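Local coordinates for protein DNA polymerase III beta subunit (PDB 2AVT) that probably encircles duplex DNA as a sliding ring of two subunits, keeping the replicative polymerase attached to its template during synthesis, at residues S53-I58 with S239-L244; V129-P134 with E223-P228; H166-N171 with D198-L203. All blocks are in the same frame, centred on the assembly; numbering follows the deposited sequence.

Contact 1: S53-I58 with S239-L244; sequences SIENTI and SFYTRL
S239 sits opposite E55 where strand 238-243 runs antiparallel to strand 52-59, the short axes 4.9 Å apart at closest approach. Two backbone bonds clasp this pair: E55 N gives to S239 O over 2.9 Å, almost straight at 174°, and S239 N returns one to E55 O. F240 follows, on the other face, in a non-hydrogen-bonded pair with I54. Its ring lies obliquely to the isoleucine branch, CD2 coming within 3.5 Å of I54 CG1. V214 of helix 205-214 touches both residues and covers this buried patch. Y241 then returns to the face of E55 and S53. Its N reaches S53 O at 2.9 Å, while S53 N binds Y241 O at 3.1 Å, tilted 33° out of the carbonyl plane. With CG beside its backbone N (chi1 -61°), Y241 swings its ring back along the ladder toward E55. There a water donates to E55 OE1 at 2.6 Å and also bonds Y241 OH at 3.1 Å. The chemistry is split: an apolar face against a helix, a mixed face where a water bridges E55 and Y241, and four backbone bonds joining strands of the N-terminal and central domains in one continuous sheet.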
# COMPACT_ATOMS: atom_id res chain seq x y z
N SER A 53 -8.70 14.45 19.31
CA SER A 53 -8.85 15.75 18.70
C SER A 53 -7.45 16.35 18.62
O SER A 53 -6.67 16.26 19.59
CB SER A 53 -9.72 16.68 19.55
OG SER A 53 -11.06 16.22 19.61
N ILE A 54 -7.13 16.93 17.47
CA ILE A 54 -5.83 17.56 17.27
C ILE A 54 -6.00 19.02 16.89
O ILE A 54 -6.72 19.33 15.93
CB ILE A 54 -5.03 16.86 16.15
CG1 ILE A 54 -4.68 15.44 16.57
CG2 ILE A 54 -3.74 17.64 15.86
CD1 ILE A 54 -3.99 14.66 15.49
N GLU A 55 -5.38 19.91 17.66
CA GLU A 55 -5.40 21.34 17.38
C GLU A 55 -3.95 21.69 17.06
O GLU A 55 -3.09 21.68 17.94
CB GLU A 55 -5.90 22.15 18.58
CG GLU A 55 -7.42 22.20 18.69
CD GLU A 55 -7.92 23.04 19.85
OE1 GLU A 55 -7.40 24.12 20.11
OE2 GLU A 55 -8.95 22.55 20.54
N ASN A 56 -3.70 21.96 15.79
CA ASN A 56 -2.35 22.25 15.33
C ASN A 56 -2.28 23.66 14.78
O ASN A 56 -2.98 24.03 13.83
CB ASN A 56 -1.95 21.20 14.28
CG ASN A 56 -0.51 21.35 13.80
OD1 ASN A 56 0.32 21.99 14.45
ND2 ASN A 56 -0.21 20.72 12.67
N THR A 57 -1.42 24.46 15.39
CA THR A 57 -1.26 25.85 15.02
C THR A 57 -0.00 26.16 14.24
O THR A 57 1.09 25.72 14.59
CB THR A 57 -1.26 26.75 16.29
OG1 THR A 57 -2.53 26.65 16.94
CG2 THR A 57 -0.99 28.21 15.91
N ILE A 58 -0.18 26.91 13.15
CA ILE A 58 0.93 27.36 12.32
C ILE A 58 1.08 28.81 12.75
O ILE A 58 0.20 29.64 12.49
CB ILE A 58 0.60 27.32 10.83
CG1 ILE A 58 0.24 25.90 10.39
CG2 ILE A 58 1.80 27.81 10.02
CD1 ILE A 58 -0.41 25.88 9.03
N SER A 239 -1.83 20.60 20.33
CA SER A 239 -2.60 20.15 21.48
C SER A 239 -3.31 18.88 21.01
O SER A 239 -4.09 18.90 20.05
CB SER A 239 -3.60 21.20 21.92
OG SER A 239 -2.93 22.29 22.51
N PHE A 240 -3.00 17.78 21.67
CA PHE A 240 -3.56 16.48 21.33
C PHE A 240 -4.40 15.97 22.51
O PHE A 240 -3.87 15.70 23.60
CB PHE A 240 -2.39 15.53 21.04
CG PHE A 240 -2.79 14.17 20.54
CD1 PHE A 240 -2.97 13.12 21.43
CD2 PHE A 240 -2.86 13.90 19.19
CE1 PHE A 240 -3.22 11.83 20.97
CE2 PHE A 240 -3.11 12.62 18.72
CZ PHE A 240 -3.29 11.58 19.62
N TYR A 241 -5.71 15.85 22.29
CA TYR A 241 -6.63 15.36 23.33
C TYR A 241 -7.06 13.94 23.03
O TYR A 241 -7.18 13.55 21.87
CB TYR A 241 -7.90 16.20 23.41
CG TYR A 241 -7.71 17.65 23.74
CD1 TYR A 241 -7.22 18.55 22.80
CD2 TYR A 241 -8.04 18.13 25.00
CE1 TYR A 241 -7.07 19.89 23.10
CE2 TYR A 241 -7.90 19.48 25.31
CZ TYR A 241 -7.41 20.35 24.36
OH TYR A 241 -7.26 21.68 24.66
N THR A 242 -7.30 13.17 24.09
CA THR A 242 -7.74 11.80 23.92
C THR A 242 -8.80 11.44 24.95
O THR A 242 -8.67 11.76 26.13
CB THR A 242 -6.60 10.80 24.10
OG1 THR A 242 -5.50 11.16 23.26
CG2 THR A 242 -7.09 9.41 23.75
N ARG A 243 -9.86 10.77 24.49
CA ARG A 243 -10.94 10.34 25.36
C ARG A 243 -10.41 9.19 26.22
O ARG A 243 -9.64 8.36 25.74
CB ARG A 243 -12.13 9.88 24.50
CG ARG A 243 -13.16 9.01 25.20
CD ARG A 243 -14.33 8.74 24.25
NE ARG A 243 -15.18 7.64 24.67
CZ ARG A 243 -14.82 6.36 24.66
NH1 ARG A 243 -15.67 5.42 25.05
NH2 ARG A 243 -13.61 6.01 24.24
N LEU A 244 -10.83 9.14 27.48
CA LEU A 244 -10.39 8.10 28.39
C LEU A 244 -11.39 6.96 28.55
O LEU A 244 -12.61 7.18 28.49
CB LEU A 244 -10.11 8.69 29.78
CG LEU A 244 -8.98 9.72 29.91
CD1 LEU A 244 -8.89 10.17 31.35
CD2 LEU A 244 -7.66 9.13 29.47
O HOH W 1 -6.66 23.85 22.57

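Contact 2: V129-P134 with E223-P228; sequences VSTENP and EVFFSP
V129 and the residues after it wrap F225 where the loop joining the N-terminal to the central domain packs over strand 221-226 of the antiparallel sheet that the two domains share. No hydrogen bond joins the two segments, so the fit is one of shape. V129 starts it, its CG1 branch 3.8 Å from F225 CB and its CG2 branch reaching S227 CB; S227 OG is hydrogen-bonded to the backbone N of Q230. S130 contributes its carbonyl, O standing 3.3 Å from F225 CD1 in an oblique approach to the ring. T131 then covers one ring face. Its CB lies over that face; with OG1 beside the backbone N (chi1 -49°), CG2 lies anti to that N, and the methyl is brought to 3.4 Å from F225 CZ. The chain turns through E132, whose O lies in the ring plane at the edge, and descends to P134. This proline comes from the opposite side of the ring plane, its CB 3.4 Å from F225 CE1, so that F225 is held between threonine and proline. L135, the next residue, bonds to the backbone of V224 and starts the outermost strand of the sheet. P134 also lies side by side with E223, which forms a salt bridge to R234 through OE1; its other oxygen, OE2, sits 3.9 Å from P134 CG.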
# COMPACT_ATOMS: atom_id res chain seq x y z
N VAL A 129 -9.43 21.23 29.02
CA VAL A 129 -8.72 20.60 30.12
C VAL A 129 -7.81 21.63 30.78
O VAL A 129 -7.05 22.32 30.09
CB VAL A 129 -7.85 19.42 29.63
CG1 VAL A 129 -7.04 18.85 30.79
CG2 VAL A 129 -8.74 18.34 29.02
N SER A 130 -7.90 21.75 32.10
CA SER A 130 -7.08 22.71 32.84
C SER A 130 -5.60 22.61 32.49
O SER A 130 -5.05 21.51 32.38
CB SER A 130 -7.27 22.50 34.34
OG SER A 130 -7.06 21.14 34.68
N THR A 131 -4.96 23.76 32.31
CA THR A 131 -3.55 23.83 31.96
C THR A 131 -2.67 24.12 33.17
O THR A 131 -1.57 24.64 33.03
CB THR A 131 -3.30 24.92 30.91
OG1 THR A 131 -4.24 24.79 29.84
CG2 THR A 131 -1.90 24.81 30.35
N GLU A 132 -3.16 23.78 34.36
CA GLU A 132 -2.39 24.02 35.58
C GLU A 132 -1.73 22.73 36.06
O GLU A 132 -2.27 21.65 35.88
CB GLU A 132 -3.32 24.58 36.67
CG GLU A 132 -2.62 24.90 37.98
CD GLU A 132 -3.45 25.82 38.87
OE1 GLU A 132 -4.53 26.27 38.42
OE2 GLU A 132 -3.03 26.09 40.01
N ASN A 133 -0.54 22.86 36.66
CA ASN A 133 0.21 21.72 37.18
C ASN A 133 0.46 20.65 36.12
O ASN A 133 -0.11 19.56 36.17
CB ASN A 133 -0.53 21.09 38.36
CG ASN A 133 -0.70 22.07 39.51
OD1 ASN A 133 0.28 22.55 40.08
ND2 ASN A 133 -1.95 22.37 39.84
N PRO A 134 1.33 20.94 35.15
CA PRO A 134 1.68 20.04 34.06
C PRO A 134 2.72 18.99 34.40
O PRO A 134 3.67 19.26 35.15
CB PRO A 134 2.19 20.99 32.99
CG PRO A 134 2.94 21.99 33.82
CD PRO A 134 1.99 22.25 34.97
N GLU A 223 3.83 18.58 27.54
CA GLU A 223 3.20 18.77 28.83
C GLU A 223 1.95 17.89 28.81
O GLU A 223 1.21 17.90 27.83
CB GLU A 223 2.80 20.22 29.02
CG GLU A 223 3.96 21.19 29.04
CD GLU A 223 3.50 22.62 29.22
OE1 GLU A 223 2.75 23.12 28.35
OE2 GLU A 223 3.88 23.24 30.24
N VAL A 224 1.72 17.14 29.88
CA VAL A 224 0.56 16.26 29.96
C VAL A 224 -0.40 16.75 31.04
O VAL A 224 -0.01 16.92 32.20
CB VAL A 224 0.99 14.80 30.28
CG1 VAL A 224 -0.21 13.87 30.16
CG2 VAL A 224 2.09 14.36 29.35
N PHE A 225 -1.66 16.98 30.67
CA PHE A 225 -2.68 17.43 31.61
C PHE A 225 -3.79 16.40 31.70
O PHE A 225 -4.13 15.75 30.71
CB PHE A 225 -3.27 18.77 31.18
CG PHE A 225 -2.25 19.86 31.01
CD1 PHE A 225 -1.89 20.65 32.08
CD2 PHE A 225 -1.64 20.08 29.79
CE1 PHE A 225 -0.94 21.64 31.94
CE2 PHE A 225 -0.70 21.06 29.64
CZ PHE A 225 -0.34 21.85 30.71
N PHE A 226 -4.36 16.24 32.90
CA PHE A 226 -5.43 15.26 33.08
C PHE A 226 -6.75 15.87 33.50
O PHE A 226 -6.81 16.93 34.13
CB PHE A 226 -5.05 14.22 34.14
CG PHE A 226 -3.77 13.49 33.87
CD1 PHE A 226 -2.55 14.10 34.12
CD2 PHE A 226 -3.79 12.18 33.42
CE1 PHE A 226 -1.36 13.41 33.91
CE2 PHE A 226 -2.61 11.49 33.21
CZ PHE A 226 -1.39 12.10 33.46
N SER A 227 -7.82 15.18 33.14
CA SER A 227 -9.18 15.55 33.49
C SER A 227 -9.79 14.17 33.66
O SER A 227 -9.16 13.16 33.32
CB SER A 227 -9.88 16.31 32.36
OG SER A 227 -10.47 15.42 31.42
N PRO A 228 -11.02 14.08 34.19
CA PRO A 228 -11.60 12.74 34.35
C PRO A 228 -11.91 12.04 33.03
O PRO A 228 -11.72 10.82 32.90
CB PRO A 228 -12.87 13.02 35.16
CG PRO A 228 -12.54 14.28 35.91
CD PRO A 228 -11.84 15.10 34.86

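Contact 3: H166-N171 with D198-L203; sequences HIVLSN and DFMVVL. Unlike the reference sequence in segment 198-203: F199 (reference Leu).
An antiparallel ladder at the margin of a sheet shared by the central and C-terminal domains joins strand 164-170 to strand 199-204, the outermost strand on that side. The two short segments run at 177° to each other. I167 and V201 form a hydrogen-bonded pair, I167 N giving to V201 O at 2.9 Å and V201 N to I167 O at 3.0 Å. L169 N binds F199 O at 2.8 Å, but the return bond from F199 N to L169 O is weak. On one face H166, V168 and M200 gather. The imidazole presents its edge: H166 CD2 lies 3.0 Å from V201 O, and NE2 is 3.2 Å from M200 CG, both near the ring plane. M200 SD follows at the same edge, 4.9 Å from the ring centroid. V168 runs alongside M200 and packs tightly, its CG2 3.4 Å from M200 CG. The other face carries F199. Its CG sits between backbone N and carbonyl carbon (chi1 70°), turning the ring across the neighbouring strand, with L169 N above its centre and I167 CG2 at its edge, 3.4 Å from CE1; the ring is modelled too close to L169 CB, however, and its fine position is uncertain. D198 OD1 accepts from H172 N, in the turn after strand 164-170. An edge strand paired in this way with its inner neighbour, and leading into helix 205-214, is consistent with the repeated sheet-and-helix domains of bacterial polymerase beta subunits.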
# COMPACT_ATOMS: atom_id res chain seq x y z
N HIS A 166 -3.09 0.86 30.50
CA HIS A 166 -3.26 1.39 31.86
C HIS A 166 -1.99 2.14 32.24
O HIS A 166 -0.91 1.57 32.24
CB HIS A 166 -3.49 0.26 32.87
CG HIS A 166 -3.92 0.74 34.22
ND1 HIS A 166 -3.86 -0.06 35.35
CD2 HIS A 166 -4.44 1.92 34.63
CE1 HIS A 166 -4.32 0.62 36.39
NE2 HIS A 166 -4.68 1.82 35.98
N ILE A 167 -2.13 3.43 32.54
CA ILE A 167 -0.99 4.26 32.93
C ILE A 167 -1.28 4.78 34.33
O ILE A 167 -2.30 5.43 34.56
CB ILE A 167 -0.82 5.49 32.00
CG1 ILE A 167 -0.76 5.05 30.53
CG2 ILE A 167 0.46 6.22 32.35
CD1 ILE A 167 0.44 4.21 30.19
N VAL A 168 -0.38 4.50 35.27
CA VAL A 168 -0.57 4.92 36.66
C VAL A 168 0.67 5.52 37.32
O VAL A 168 1.78 5.01 37.17
CB VAL A 168 -1.00 3.73 37.56
CG1 VAL A 168 -1.28 4.22 38.97
CG2 VAL A 168 -2.21 3.06 36.98
N LEU A 169 0.48 6.62 38.05
CA LEU A 169 1.58 7.25 38.78
C LEU A 169 1.26 7.11 40.26
O LEU A 169 0.28 7.68 40.74
CB LEU A 169 1.72 8.73 38.42
CG LEU A 169 2.88 9.40 39.16
CD1 LEU A 169 4.18 8.73 38.74
CD2 LEU A 169 2.92 10.89 38.86
N SER A 170 2.07 6.34 40.97
CA SER A 170 1.87 6.10 42.40
C SER A 170 2.99 6.71 43.26
O SER A 170 4.13 6.82 42.82
CB SER A 170 1.77 4.60 42.67
OG SER A 170 2.94 3.93 42.21
N ASN A 171 2.65 7.07 44.49
CA ASN A 171 3.60 7.66 45.43
C ASN A 171 4.29 8.87 44.80
O ASN A 171 5.46 9.14 45.06
CB ASN A 171 4.64 6.63 45.86
CG ASN A 171 4.02 5.34 46.35
OD1 ASN A 171 3.15 5.34 47.23
ND2 ASN A 171 4.47 4.22 45.79
N ASP A 198 -0.35 12.27 41.62
CA ASP A 198 -0.70 10.91 41.23
C ASP A 198 -1.80 10.92 40.17
O ASP A 198 -2.55 11.89 40.05
CB ASP A 198 -1.17 10.10 42.45
CG ASP A 198 -0.05 9.76 43.41
OD1 ASP A 198 0.99 9.24 42.96
OD2 ASP A 198 -0.21 10.00 44.63
N PHE A 199 -1.89 9.84 39.40
CA PHE A 199 -2.89 9.71 38.34
C PHE A 199 -3.06 8.23 38.04
O PHE A 199 -2.18 7.42 38.33
CB PHE A 199 -2.49 10.55 37.13
CG PHE A 199 -1.30 10.01 36.39
CD1 PHE A 199 -1.47 9.11 35.35
CD2 PHE A 199 -0.01 10.42 36.73
CE1 PHE A 199 -0.37 8.62 34.66
CE2 PHE A 199 1.08 9.93 36.04
CZ PHE A 199 0.90 9.03 35.01
N MET A 200 -4.20 7.88 37.44
CA MET A 200 -4.48 6.50 37.08
C MET A 200 -5.55 6.48 36.00
O MET A 200 -6.73 6.66 36.29
CB MET A 200 -4.96 5.71 38.29
CG MET A 200 -5.26 4.27 37.94
SD MET A 200 -5.80 3.33 39.36
CE MET A 200 -7.59 3.51 39.21
N VAL A 201 -5.14 6.24 34.76
CA VAL A 201 -6.07 6.22 33.65
C VAL A 201 -5.84 5.07 32.70
O VAL A 201 -4.87 4.31 32.83
CB VAL A 201 -5.98 7.54 32.84
CG1 VAL A 201 -6.34 8.72 33.71
CG2 VAL A 201 -4.57 7.70 32.28
N VAL A 202 -6.74 4.94 31.74
CA VAL A 202 -6.66 3.91 30.72
C VAL A 202 -6.88 4.66 29.42
O VAL A 202 -7.91 5.31 29.24
CB VAL A 202 -7.75 2.84 30.91
CG1 VAL A 202 -7.63 1.79 29.82
CG2 VAL A 202 -7.62 2.20 32.29
N LEU A 203 -5.90 4.60 28.53
CA LEU A 203 -5.96 5.30 27.26
C LEU A 203 -6.07 4.33 26.09
O LEU A 203 -5.24 3.42 25.95
CB LEU A 203 -4.72 6.17 27.09
CG LEU A 203 -4.85 7.30 26.07
CD1 LEU A 203 -5.97 8.22 26.53
CD2 LEU A 203 -3.56 8.08 25.96

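In the fold
From the N terminus, strand 52-59 finds its second neighbour, strand 238-243, only after some 180 residues, so contact 1 closes the longest loop. Contact 2 is nested inside it, bringing strand 221-226 back under loop 129-134, and contact 3 lies within that in turn, joining 166-171 to 198-203. None of the loops cross. Contact 1 lies within, and contact 2 packs a loop onto, the same eight-stranded sheet spanning the N-terminal and central domains; contact 3 borders a second sheet, which continues into the C-terminal domain. The sheets meet where the rings of F226 and F199 touch, and where T242, with L244 just beyond its strand, packs on L203. Y241 also touches V129, linking contacts 1 and 2.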